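Glycoside hydrolase family 31 (Trueperella pyogenes, PDB 5I0E) probably hydrolyses alpha-glucosidic bonds of glucose saccharides, and holds two 1,6-linked glucose units in a pocket of its TIM barrel. Local coordinates at residues M290-F295 / A631-L636; L391-D396 / W429-A434; V512-S517 / L527-D532. All blocks are in the same frame, centred on the assembly; numbering follows the deposited sequence.

Contact 1: M290-F295 / A631-L636; sequences MPEWIF and ALRPYL
Arg633 NH1 forms a salt bridge with Glu292, lying 3.0 Å from Glu292 OE2 and 3.4 Å from Glu292 OE1. Both hydrogen bonds are weak: the N-H meets OE2 at only 120°, and the longer bond to OE1 is somewhat less bent. The carboxylate comes up at the edge of the guanidinium, and the two planes are turned 36° apart. Glu292 reaches this place by folding, because CG sits between the backbone N and the carbonyl carbon (chi1 67°) and a second bend at chi2 turns the carboxylate toward the helix. From the other direction the arginine runs along the end of the short 3-10 turn 292-295, its CG 3.9 Å from Phe295 O, before a bend at chi3 carries the guanidinium over toward Glu292. Its other terminal nitrogen, NH2, pairs with Glu630 on the same helix, so the arginine is paired with two acids.

Next to this salt bridge lies a buried apolar layer. Leu636 CB stands over one face of the Phe295 ring, 4.0 Å from the centroid in a CH-pi contact, while Leu636 CD1 meets Phe295 CD1 at 3.9 Å. Ile294 CG1 sits over the centre of the opposite face, 3.9 Å above the plane, so the ring is sandwiched between two aliphatic groups. Phe295 O, in turn, accepts a hydrogen bond from Arg629 NE, one turn before Arg633.

The turn 292-295 leads directly into strand 297-300, the first of the barrel, and 631-636 belongs to helix 617-646, which comes later than the last strand, 587-590; packing of this kind belongs to the closure of a (beta/alpha)8 TIM barrel, where its two ends meet.

Contact 2: L391-D396 / W429-A434; sequences LQKTDD and WWFPNA. With CA (calcium ion), chain C; GLC (alpha-D-glucopyranose), chain B; GLC (alpha-D-glucopyranose), chain D.
Phe431 meets the 391-396 loop along almost its whole length. Its CB touches Leu391 CD1 at 3.7 Å, and the same methyl reaches up beside CD2, approaching the ring obliquely. Further out, CD2 is 3.9 Å from Lys393 CG. At the far end CZ is 3.5 Å from Lys393 CE, which lies over the face of the ring, 3.7 Å from the centroid and 18° off the normal. This CH-pi contact is probably strengthened by the neighbouring ammonium, which polarises CE; the ammonium itself, NZ, is held by the carbonyl O of Glu335. The lysine can lie over the ring because its chain stays extended beyond CG. At the ring edge, CZ faces O4 of the chain D glucose at 4.0 Å. With an alanine at Phe431, Lys393 CE would probably lose the ring face it lies on, Leu391 CD1 would keep only its contact with CB, and a gap would open near the chain D glucose.

The ring is carried by a type II turn, 431-434, which is tied across by a second connection: Thr394 OG1 donates to Asn433 O at 2.8 Å, coming from above the carbonyl plane. A water bridges Thr394 N to Pro432 O, with a weak bond to Asp395. Trp430 CH2 comes 3.3 Å from O5 of the chain B glucose, and Asp396 OD1 binds a calcium ion.

Segment 391-396 connects strand 383-388 to helix 400-411. The loop that holds segment 429-434 runs from that helix to helix 442-450, and both segments lie at the sugar-binding end of the barrel.

Contact 3: V512-S517 / L527-D532; sequences VTFSRS and LYWAGD. With GLC (alpha-D-glucopyranose), chain B.
Strands 514-515 and 527-529 pair in parallel as neighbours in the TIM barrel, with Leu527 N bonded to Thr513 O (2.7 Å), Ser515 N to Leu527 O (3.1 Å) and Trp529 N to Ser515 O (2.9 Å). The other edge of 512-517 is bonded to Phe464 of strand 463-466, continuing the barrel wall. On one side of the sheet, Phe514 CZ presses against Trp529 CB at 3.4 Å and its ring edge meets Leu527 CB; the two aromatic rings are nearly parallel but slid apart, barely overlapping. On the other side, Ser515 CB packs against Tyr528 CE2, and a water joins Thr513 OG1, Ser515 OG and Leu527 O; Ser515 OG is also hydrogen-bonded to Thr466 OG1.

Just past strand 514-515, Arg516 runs alongside the indole of Trp529, with CB over the six-membered ring 3.7 Å from its centroid. Its chain, extended from CG to NE, carries the guanidinium to the chain B glucose, where NH1 bonds weakly to O2, while NE pairs with Glu470. Asp532 takes the sugar with both carboxylate oxygens: glucose O1 donates to OD2 at 3.0 Å, and glucose O2 donates to OD1 at 2.6 Å.

All three contacts belong to the family 31 TIM barrel. Contact 1 joins residues before its first strand to helix 617-646, beyond its last strand, so contacts 2 and 3, which follow one another in series, are both nested within the loop it closes. Contacts 1 and 3 have centres about 18 Å apart and touch directly: Met290 and Trp293 pack on Leu527 and Val512 where the strands of contact 3 begin. Contact 2 is about 39 Å from contact 1, centre to centre, but its nearest atoms come about 6 Å from those of contact 3. Contacts 2 and 3 approach the same chain B glucose; the strands of contact 3 thus lie between the closure of the barrel and the sugar, touching both.

Contact 1: M290-F295 / A631-L636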
loop_
_atom_site.group_PDB
_atom_site.type_symbol
_atom_site.label_atom_id
_atom_site.label_comp_id
_atom_site.label_asym_id
_atom_site.label_seq_id
_atom_site.Cartn_x
_atom_site.Cartn_y
_atom_site.Cartn_z
ATOM N N MET A 290 -17.076 10.582 -6.503
ATOM C CA MET A 290 -17.286 9.170 -6.822
ATOM C C MET A 290 -18.763 8.908 -6.915
ATOM O O MET A 290 -19.530 9.578 -6.246
ATOM C CB MET A 290 -16.662 8.288 -5.744
ATOM C CG MET A 290 -15.146 8.162 -5.830
ATOM S SD MET A 290 -14.603 7.177 -7.250
ATOM C CE MET A 290 -12.860 7.558 -7.269
ATOM N N PRO A 291 -19.170 7.924 -7.734
ATOM C CA PRO A 291 -20.591 7.618 -7.851
ATOM C C PRO A 291 -21.106 6.857 -6.628
ATOM O O PRO A 291 -20.345 6.167 -5.948
ATOM C CB PRO A 291 -20.655 6.740 -9.104
ATOM C CG PRO A 291 -19.339 6.061 -9.154
ATOM C CD PRO A 291 -18.356 6.856 -8.330
ATOM N N GLU A 292 -22.399 6.982 -6.375
ATOM C CA GLU A 292 -23.005 6.479 -5.148
ATOM C C GLU A 292 -22.954 4.948 -5.025
ATOM O O GLU A 292 -22.929 4.402 -3.893
ATOM C CB GLU A 292 -24.418 7.028 -4.980
ATOM C CG GLU A 292 -25.425 6.543 -6.010
ATOM C CD GLU A 292 -26.217 5.328 -5.536
ATOM O OE1 GLU A 292 -26.942 5.443 -4.497
ATOM O OE2 GLU A 292 -26.117 4.264 -6.216
ATOM N N TRP A 293 -22.870 4.261 -6.168
ATOM C CA TRP A 293 -22.780 2.796 -6.165
ATOM C C TRP A 293 -21.549 2.216 -5.480
ATOM O O TRP A 293 -21.581 1.044 -5.120
ATOM C CB TRP A 293 -22.982 2.153 -7.561
ATOM C CG TRP A 293 -22.098 2.621 -8.682
ATOM C CD1 TRP A 293 -22.414 3.555 -9.624
ATOM C CD2 TRP A 293 -20.782 2.145 -9.014
ATOM N NE1 TRP A 293 -21.376 3.704 -10.506
ATOM C CE2 TRP A 293 -20.366 2.846 -10.171
ATOM C CE3 TRP A 293 -19.917 1.198 -8.450
ATOM C CZ2 TRP A 293 -19.129 2.636 -10.773
ATOM C CZ3 TRP A 293 -18.670 0.981 -9.057
ATOM C CH2 TRP A 293 -18.292 1.703 -10.203
ATOM N N ILE A 294 -20.501 2.998 -5.241
ATOM C CA ILE A 294 -19.371 2.474 -4.466
ATOM C C ILE A 294 -19.705 2.166 -3.001
ATOM O O ILE A 294 -18.942 1.450 -2.351
ATOM C CB ILE A 294 -18.086 3.345 -4.526
ATOM C CG1 ILE A 294 -18.258 4.698 -3.820
ATOM C CG2 ILE A 294 -17.642 3.524 -5.956
ATOM C CD1 ILE A 294 -16.955 5.408 -3.564
ATOM N N PHE A 295 -20.832 2.688 -2.499
ATOM C CA PHE A 295 -21.190 2.551 -1.074
ATOM C C PHE A 295 -22.040 1.345 -0.753
ATOM O O PHE A 295 -22.302 1.090 0.416
ATOM C CB PHE A 295 -21.827 3.836 -0.543
ATOM C CG PHE A 295 -20.876 4.995 -0.524
ATOM C CD1 PHE A 295 -19.750 4.962 0.276
ATOM C CD2 PHE A 295 -21.088 6.116 -1.331
ATOM C CE1 PHE A 295 -18.862 6.026 0.293
ATOM C CE2 PHE A 295 -20.193 7.188 -1.319
ATOM C CZ PHE A 295 -19.075 7.141 -0.511
ATOM N N ALA A 631 -29.538 1.663 4.216
ATOM C CA ALA A 631 -30.127 2.809 4.930
ATOM C C ALA A 631 -29.093 3.902 5.238
ATOM O O ALA A 631 -29.427 5.084 5.402
ATOM C CB ALA A 631 -30.783 2.333 6.208
ATOM N N LEU A 632 -27.836 3.489 5.295
ATOM C CA LEU A 632 -26.705 4.372 5.523
ATOM C C LEU A 632 -26.225 5.095 4.242
ATOM O O LEU A 632 -25.464 6.065 4.326
ATOM C CB LEU A 632 -25.578 3.549 6.140
ATOM C CG LEU A 632 -24.543 4.120 7.095
ATOM C CD1 LEU A 632 -25.131 5.048 8.155
ATOM C CD2 LEU A 632 -23.851 2.928 7.761
ATOM N N ARG A 633 -26.673 4.663 3.067
ATOM C CA ARG A 633 -26.122 5.205 1.812
ATOM C C ARG A 633 -26.322 6.717 1.537
ATOM O O ARG A 633 -25.376 7.369 1.122
ATOM C CB ARG A 633 -26.506 4.323 0.613
ATOM C CG ARG A 633 -25.658 3.029 0.644
ATOM C CD ARG A 633 -26.073 1.979 -0.381
ATOM N NE ARG A 633 -26.004 2.482 -1.756
ATOM C CZ ARG A 633 -26.080 1.700 -2.830
ATOM N NH1 ARG A 633 -25.994 2.246 -4.037
ATOM N NH2 ARG A 633 -26.222 0.373 -2.718
ATOM N N PRO A 634 -27.519 7.286 1.781
ATOM C CA PRO A 634 -27.634 8.770 1.695
ATOM C C PRO A 634 -26.723 9.567 2.690
ATOM O O PRO A 634 -26.249 10.657 2.363
ATOM C CB PRO A 634 -29.104 9.050 1.997
ATOM C CG PRO A 634 -29.768 7.736 2.171
ATOM C CD PRO A 634 -28.764 6.631 2.200
ATOM N N TYR A 635 -26.495 9.024 3.886
ATOM C CA TYR A 635 -25.573 9.620 4.840
ATOM C C TYR A 635 -24.131 9.528 4.334
ATOM O O TYR A 635 -23.341 10.462 4.500
ATOM C CB TYR A 635 -25.720 8.953 6.218
ATOM C CG TYR A 635 -24.764 9.488 7.255
ATOM C CD1 TYR A 635 -25.029 10.673 7.922
ATOM C CD2 TYR A 635 -23.579 8.803 7.569
ATOM C CE1 TYR A 635 -24.150 11.173 8.866
ATOM C CE2 TYR A 635 -22.707 9.297 8.512
ATOM C CZ TYR A 635 -23.002 10.476 9.152
ATOM O OH TYR A 635 -22.146 10.978 10.069
ATOM N N LEU A 636 -23.781 8.402 3.729
ATOM C CA LEU A 636 -22.434 8.222 3.186
ATOM C C LEU A 636 -22.198 9.154 1.991
ATOM O O LEU A 636 -21.128 9.723 1.840
ATOM C CB LEU A 636 -22.167 6.759 2.814
ATOM C CG LEU A 636 -21.961 5.770 3.979
ATOM C CD1 LEU A 636 -21.933 4.321 3.481
ATOM C CD2 LEU A 636 -20.672 6.063 4.730
#

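Contact 2: L391-D396 / W429-A434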
loop_
_atom_site.group_PDB
_atom_site.type_symbol
_atom_site.label_atom_id
_atom_site.label_comp_id
_atom_site.label_asym_id
_atom_site.label_seq_id
_atom_site.Cartn_x
_atom_site.Cartn_y
_atom_site.Cartn_z
ATOM N N LEU A 391 2.652 -5.639 -14.279
ATOM C CA LEU A 391 3.710 -6.563 -14.604
ATOM C C LEU A 391 3.322 -7.271 -15.918
ATOM O O LEU A 391 2.136 -7.555 -16.156
ATOM C CB LEU A 391 3.889 -7.577 -13.472
ATOM C CG LEU A 391 4.483 -7.047 -12.156
ATOM C CD1 LEU A 391 4.477 -8.154 -11.122
ATOM C CD2 LEU A 391 5.915 -6.513 -12.330
ATOM N N GLN A 392 4.303 -7.495 -16.787
ATOM C CA GLN A 392 4.130 -8.310 -17.988
ATOM C C GLN A 392 4.939 -9.583 -17.801
ATOM O O GLN A 392 6.181 -9.538 -17.824
ATOM C CB GLN A 392 4.622 -7.572 -19.225
ATOM C CG GLN A 392 4.366 -8.345 -20.527
ATOM C CD GLN A 392 2.916 -8.311 -20.968
ATOM O OE1 GLN A 392 2.277 -7.280 -20.881
ATOM N NE2 GLN A 392 2.404 -9.424 -21.457
ATOM N N LYS A 393 4.247 -10.711 -17.617
ATOM C CA LYS A 393 4.932 -12.005 -17.444
ATOM C C LYS A 393 5.843 -12.314 -18.651
ATOM O O LYS A 393 5.528 -11.944 -19.787
ATOM C CB LYS A 393 3.946 -13.160 -17.276
ATOM C CG LYS A 393 3.185 -13.226 -15.957
ATOM C CD LYS A 393 2.297 -14.461 -15.944
ATOM C CE LYS A 393 1.686 -14.715 -14.583
ATOM N NZ LYS A 393 0.560 -15.706 -14.627
ATOM N N THR A 394 6.974 -12.966 -18.352
ATOM C CA THR A 394 7.931 -13.454 -19.342
ATOM C C THR A 394 8.281 -14.942 -19.096
ATOM O O THR A 394 9.399 -15.357 -19.375
ATOM C CB THR A 394 9.223 -12.609 -19.279
ATOM O OG1 THR A 394 9.772 -12.660 -17.951
ATOM C CG2 THR A 394 8.924 -11.162 -19.614
ATOM N N ASP A 395 7.345 -15.739 -18.564
ATOM C CA ASP A 395 7.563 -17.188 -18.365
ATOM C C ASP A 395 7.888 -17.771 -19.747
ATOM O O ASP A 395 7.418 -17.258 -20.769
ATOM C CB ASP A 395 6.312 -17.957 -17.854
ATOM C CG ASP A 395 5.672 -17.379 -16.578
ATOM O OD1 ASP A 395 6.332 -16.684 -15.758
ATOM O OD2 ASP A 395 4.463 -17.666 -16.386
ATOM N N ASP A 396 8.650 -18.856 -19.772
ATOM C CA ASP A 396 8.852 -19.613 -21.017
ATOM C C ASP A 396 7.662 -20.544 -21.387
ATOM O O ASP A 396 7.680 -21.157 -22.449
ATOM C CB ASP A 396 10.211 -20.351 -21.016
ATOM C CG ASP A 396 10.450 -21.187 -19.765
ATOM O OD1 ASP A 396 9.517 -21.871 -19.284
ATOM O OD2 ASP A 396 11.598 -21.178 -19.275
ATOM N N TRP A 429 9.771 -12.944 -6.092
ATOM C CA TRP A 429 9.525 -14.380 -6.367
ATOM C C TRP A 429 8.078 -14.633 -6.901
ATOM O O TRP A 429 7.834 -15.637 -7.565
ATOM C CB TRP A 429 9.933 -15.222 -5.113
ATOM C CG TRP A 429 9.196 -16.541 -4.799
ATOM C CD1 TRP A 429 8.118 -16.690 -3.959
ATOM C CD2 TRP A 429 9.532 -17.883 -5.251
ATOM N NE1 TRP A 429 7.744 -18.020 -3.885
ATOM C CE2 TRP A 429 8.587 -18.773 -4.663
ATOM C CE3 TRP A 429 10.518 -18.414 -6.106
ATOM C CZ2 TRP A 429 8.602 -20.167 -4.905
ATOM C CZ3 TRP A 429 10.533 -19.810 -6.340
ATOM C CH2 TRP A 429 9.577 -20.662 -5.740
ATOM N N TRP A 430 7.149 -13.716 -6.604
ATOM C CA TRP A 430 5.821 -13.597 -7.264
ATOM C C TRP A 430 6.051 -12.950 -8.638
ATOM O O TRP A 430 6.625 -11.861 -8.707
ATOM C CB TRP A 430 4.895 -12.729 -6.359
ATOM C CG TRP A 430 3.513 -12.207 -6.882
ATOM C CD1 TRP A 430 3.276 -11.319 -7.926
ATOM C CD2 TRP A 430 2.218 -12.461 -6.285
ATOM N NE1 TRP A 430 1.915 -11.063 -8.038
ATOM C CE2 TRP A 430 1.247 -11.743 -7.052
ATOM C CE3 TRP A 430 1.780 -13.250 -5.193
ATOM C CZ2 TRP A 430 -0.129 -11.798 -6.766
ATOM C CZ3 TRP A 430 0.408 -13.302 -4.906
ATOM C CH2 TRP A 430 -0.528 -12.579 -5.694
ATOM N N PHE A 431 5.635 -13.621 -9.720
ATOM C CA PHE A 431 5.819 -13.135 -11.119
ATOM C C PHE A 431 7.315 -12.874 -11.384
ATOM O O PHE A 431 7.715 -11.743 -11.683
ATOM C CB PHE A 431 5.007 -11.849 -11.427
ATOM C CG PHE A 431 3.533 -12.053 -11.691
ATOM C CD1 PHE A 431 2.775 -12.961 -10.981
ATOM C CD2 PHE A 431 2.886 -11.248 -12.617
ATOM C CE1 PHE A 431 1.415 -13.090 -11.209
ATOM C CE2 PHE A 431 1.524 -11.373 -12.863
ATOM C CZ PHE A 431 0.787 -12.294 -12.148
ATOM N N PRO A 432 8.148 -13.921 -11.255
ATOM C CA PRO A 432 9.594 -13.730 -11.337
ATOM C C PRO A 432 10.026 -13.241 -12.714
ATOM O O PRO A 432 9.538 -13.738 -13.730
ATOM C CB PRO A 432 10.140 -15.139 -11.076
ATOM C CG PRO A 432 9.090 -16.043 -11.649
ATOM C CD PRO A 432 7.793 -15.358 -11.268
ATOM N N ASN A 433 10.901 -12.242 -12.726
ATOM C CA ASN A 433 11.486 -11.710 -13.958
ATOM C C ASN A 433 10.501 -11.044 -14.925
ATOM O O ASN A 433 10.826 -10.841 -16.099
ATOM C CB ASN A 433 12.313 -12.788 -14.683
ATOM C CG ASN A 433 13.456 -13.329 -13.828
ATOM O OD1 ASN A 433 14.081 -12.602 -13.051
ATOM N ND2 ASN A 433 13.747 -14.609 -13.990
ATOM N N ALA A 434 9.316 -10.685 -14.428
ATOM C CA ALA A 434 8.332 -9.986 -15.237
ATOM C C ALA A 434 8.803 -8.559 -15.554
ATOM O O ALA A 434 9.582 -7.963 -14.807
ATOM C CB ALA A 434 6.983 -9.965 -14.528
HETATM CA CA CA C . 10.214 -23.743 -17.432
HETATM C C1 GLC B . -2.881 -9.867 -4.295
HETATM C C2 GLC B . -4.088 -9.147 -3.699
HETATM C C3 GLC B . -5.196 -10.133 -3.358
HETATM C C4 GLC B . -5.580 -10.906 -4.620
HETATM C C5 GLC B . -4.361 -11.583 -5.236
HETATM C C6 GLC B . -4.770 -12.186 -6.580
HETATM O O1 GLC B . -2.327 -10.685 -3.272
HETATM O O2 GLC B . -3.684 -8.422 -2.539
HETATM O O3 GLC B . -6.327 -9.412 -2.859
HETATM O O4 GLC B . -6.602 -11.887 -4.353
HETATM O O5 GLC B . -3.267 -10.671 -5.418
HETATM O O6 GLC B . -3.708 -13.013 -7.084
HETATM C C1 GLC D . -4.187 -14.294 -7.491
HETATM C C2 GLC D . -3.010 -15.202 -7.832
HETATM C C3 GLC D . -2.321 -14.712 -9.105
HETATM C C4 GLC D . -3.338 -14.605 -10.234
HETATM C C5 GLC D . -4.451 -13.657 -9.795
HETATM C C6 GLC D . -5.555 -13.511 -10.825
HETATM O O2 GLC D . -2.079 -15.226 -6.742
HETATM O O3 GLC D . -1.272 -15.609 -9.461
HETATM O O4 GLC D . -2.696 -14.152 -11.430
HETATM O O5 GLC D . -5.060 -14.162 -8.599
HETATM O O6 GLC D . -6.193 -14.777 -11.024
HETATM O O HOH W 1 7.004 -13.482 -15.202
#

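Contact 3: V512-S517 / L527-D532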
loop_
_atom_site.group_PDB
_atom_site.type_symbol
_atom_site.label_atom_id
_atom_site.label_comp_id
_atom_site.label_asym_id
_atom_site.label_seq_id
_atom_site.Cartn_x
_atom_site.Cartn_y
_atom_site.Cartn_z
ATOM N N VAL A 512 -12.993 4.713 -10.993
ATOM C CA VAL A 512 -13.060 3.758 -9.920
ATOM C C VAL A 512 -11.929 2.742 -10.110
ATOM O O VAL A 512 -12.085 1.756 -10.809
ATOM C CB VAL A 512 -14.448 3.082 -9.848
ATOM C CG1 VAL A 512 -14.468 1.990 -8.777
ATOM C CG2 VAL A 512 -15.521 4.124 -9.570
ATOM N N THR A 513 -10.777 3.047 -9.525
ATOM C CA THR A 513 -9.696 2.098 -9.378
ATOM C C THR A 513 -9.682 1.648 -7.915
ATOM O O THR A 513 -10.071 2.395 -7.021
ATOM C CB THR A 513 -8.351 2.710 -9.781
ATOM O OG1 THR A 513 -8.029 3.822 -8.936
ATOM C CG2 THR A 513 -8.405 3.149 -11.209
ATOM N N PHE A 514 -9.259 0.418 -7.677
ATOM C CA PHE A 514 -9.245 -0.149 -6.331
ATOM C C PHE A 514 -7.829 -0.690 -6.113
ATOM O O PHE A 514 -7.465 -1.703 -6.680
ATOM C CB PHE A 514 -10.333 -1.227 -6.257
ATOM C CG PHE A 514 -10.661 -1.730 -4.872
ATOM C CD1 PHE A 514 -10.976 -0.862 -3.844
ATOM C CD2 PHE A 514 -10.729 -3.099 -4.626
ATOM C CE1 PHE A 514 -11.326 -1.332 -2.588
ATOM C CE2 PHE A 514 -11.073 -3.580 -3.369
ATOM C CZ PHE A 514 -11.386 -2.694 -2.353
ATOM N N SER A 515 -7.041 0.020 -5.294
ATOM C CA SER A 515 -5.599 -0.190 -5.170
ATOM C C SER A 515 -5.218 -0.453 -3.723
ATOM O O SER A 515 -5.956 -0.089 -2.816
ATOM C CB SER A 515 -4.846 1.059 -5.635
ATOM O OG SER A 515 -5.057 1.336 -7.002
ATOM N N ARG A 516 -4.057 -1.078 -3.518
ATOM C CA ARG A 516 -3.522 -1.284 -2.182
ATOM C C ARG A 516 -2.266 -0.480 -1.904
ATOM O O ARG A 516 -2.000 -0.177 -0.750
ATOM C CB ARG A 516 -3.277 -2.764 -1.899
ATOM C CG ARG A 516 -1.990 -3.304 -2.474
ATOM C CD ARG A 516 -1.871 -4.806 -2.361
ATOM N NE ARG A 516 -0.633 -5.216 -2.997
ATOM C CZ ARG A 516 -0.206 -6.466 -3.111
ATOM N NH1 ARG A 516 -0.902 -7.483 -2.620
ATOM N NH2 ARG A 516 0.938 -6.703 -3.723
ATOM N N SER A 517 -1.486 -0.126 -2.927
ATOM C CA SER A 517 -0.313 0.682 -2.663
ATOM C C SER A 517 -0.406 2.098 -3.208
ATOM O O SER A 517 -1.198 2.427 -4.100
ATOM C CB SER A 517 0.972 -0.009 -3.108
ATOM O OG SER A 517 1.005 -0.176 -4.494
ATOM N N LEU A 527 -9.889 4.443 -5.222
ATOM C CA LEU A 527 -10.229 3.847 -3.922
ATOM C C LEU A 527 -9.037 3.049 -3.492
ATOM O O LEU A 527 -8.167 2.737 -4.332
ATOM C CB LEU A 527 -11.432 2.906 -4.057
ATOM C CG LEU A 527 -12.839 3.500 -4.199
ATOM C CD1 LEU A 527 -12.940 4.719 -5.093
ATOM C CD2 LEU A 527 -13.800 2.428 -4.672
ATOM N N TYR A 528 -9.022 2.699 -2.198
ATOM C CA TYR A 528 -7.937 1.963 -1.562
ATOM C C TYR A 528 -8.476 0.865 -0.627
ATOM O O TYR A 528 -9.540 1.031 -0.047
ATOM C CB TYR A 528 -6.982 2.958 -0.860
ATOM C CG TYR A 528 -6.253 3.758 -1.891
ATOM C CD1 TYR A 528 -6.814 4.919 -2.433
ATOM C CD2 TYR A 528 -5.044 3.293 -2.425
ATOM C CE1 TYR A 528 -6.171 5.610 -3.471
ATOM C CE2 TYR A 528 -4.384 3.991 -3.430
ATOM C CZ TYR A 528 -4.952 5.135 -3.963
ATOM O OH TYR A 528 -4.297 5.794 -4.989
ATOM N N TRP A 529 -7.801 -0.286 -0.554
ATOM C CA TRP A 529 -8.089 -1.325 0.466
ATOM C C TRP A 529 -6.808 -1.667 1.193
ATOM O O TRP A 529 -5.728 -1.451 0.662
ATOM C CB TRP A 529 -8.792 -2.575 -0.125
ATOM C CG TRP A 529 -7.925 -3.761 -0.571
ATOM C CD1 TRP A 529 -7.722 -4.917 0.113
ATOM C CD2 TRP A 529 -7.221 -3.913 -1.812
ATOM N NE1 TRP A 529 -6.905 -5.765 -0.594
ATOM C CE2 TRP A 529 -6.578 -5.172 -1.778
ATOM C CE3 TRP A 529 -7.089 -3.115 -2.973
ATOM C CZ2 TRP A 529 -5.803 -5.648 -2.848
ATOM C CZ3 TRP A 529 -6.316 -3.590 -4.031
ATOM C CH2 TRP A 529 -5.675 -4.837 -3.955
ATOM N N ALA A 530 -6.935 -2.223 2.397
ATOM C CA ALA A 530 -5.791 -2.439 3.319
ATOM C C ALA A 530 -4.868 -3.636 3.023
ATOM O O ALA A 530 -3.892 -3.846 3.743
ATOM C CB ALA A 530 -6.293 -2.526 4.747
ATOM N N GLY A 531 -5.150 -4.383 1.953
ATOM C CA GLY A 531 -4.317 -5.496 1.529
ATOM C C GLY A 531 -4.600 -6.835 2.197
ATOM O O GLY A 531 -5.721 -7.111 2.611
ATOM N N ASP A 532 -3.557 -7.661 2.299
ATOM C CA ASP A 532 -3.676 -9.076 2.629
ATOM C C ASP A 532 -3.539 -9.341 4.114
ATOM O O ASP A 532 -2.547 -8.934 4.723
ATOM C CB ASP A 532 -2.577 -9.857 1.890
ATOM C CG ASP A 532 -2.716 -9.785 0.382
ATOM O OD1 ASP A 532 -3.767 -9.314 -0.105
ATOM O OD2 ASP A 532 -1.779 -10.198 -0.332
HETATM C C1 GLC B . -2.881 -9.867 -4.295
HETATM C C2 GLC B . -4.088 -9.147 -3.699
HETATM C C3 GLC B . -5.196 -10.133 -3.358
HETATM C C4 GLC B . -5.580 -10.906 -4.620
HETATM C C5 GLC B . -4.361 -11.583 -5.236
HETATM C C6 GLC B . -4.770 -12.186 -6.580
HETATM O O1 GLC B . -2.327 -10.685 -3.272
HETATM O O2 GLC B . -3.684 -8.422 -2.539
HETATM O O3 GLC B . -6.327 -9.412 -2.859
HETATM O O4 GLC B . -6.602 -11.887 -4.353
HETATM O O5 GLC B . -3.267 -10.671 -5.418
HETATM O O6 GLC B . -3.708 -13.013 -7.084
HETATM O O HOH W 2 -6.945 3.494 -6.628
HETATM O O HOH W 3 -1.941 4.944 -5.690
#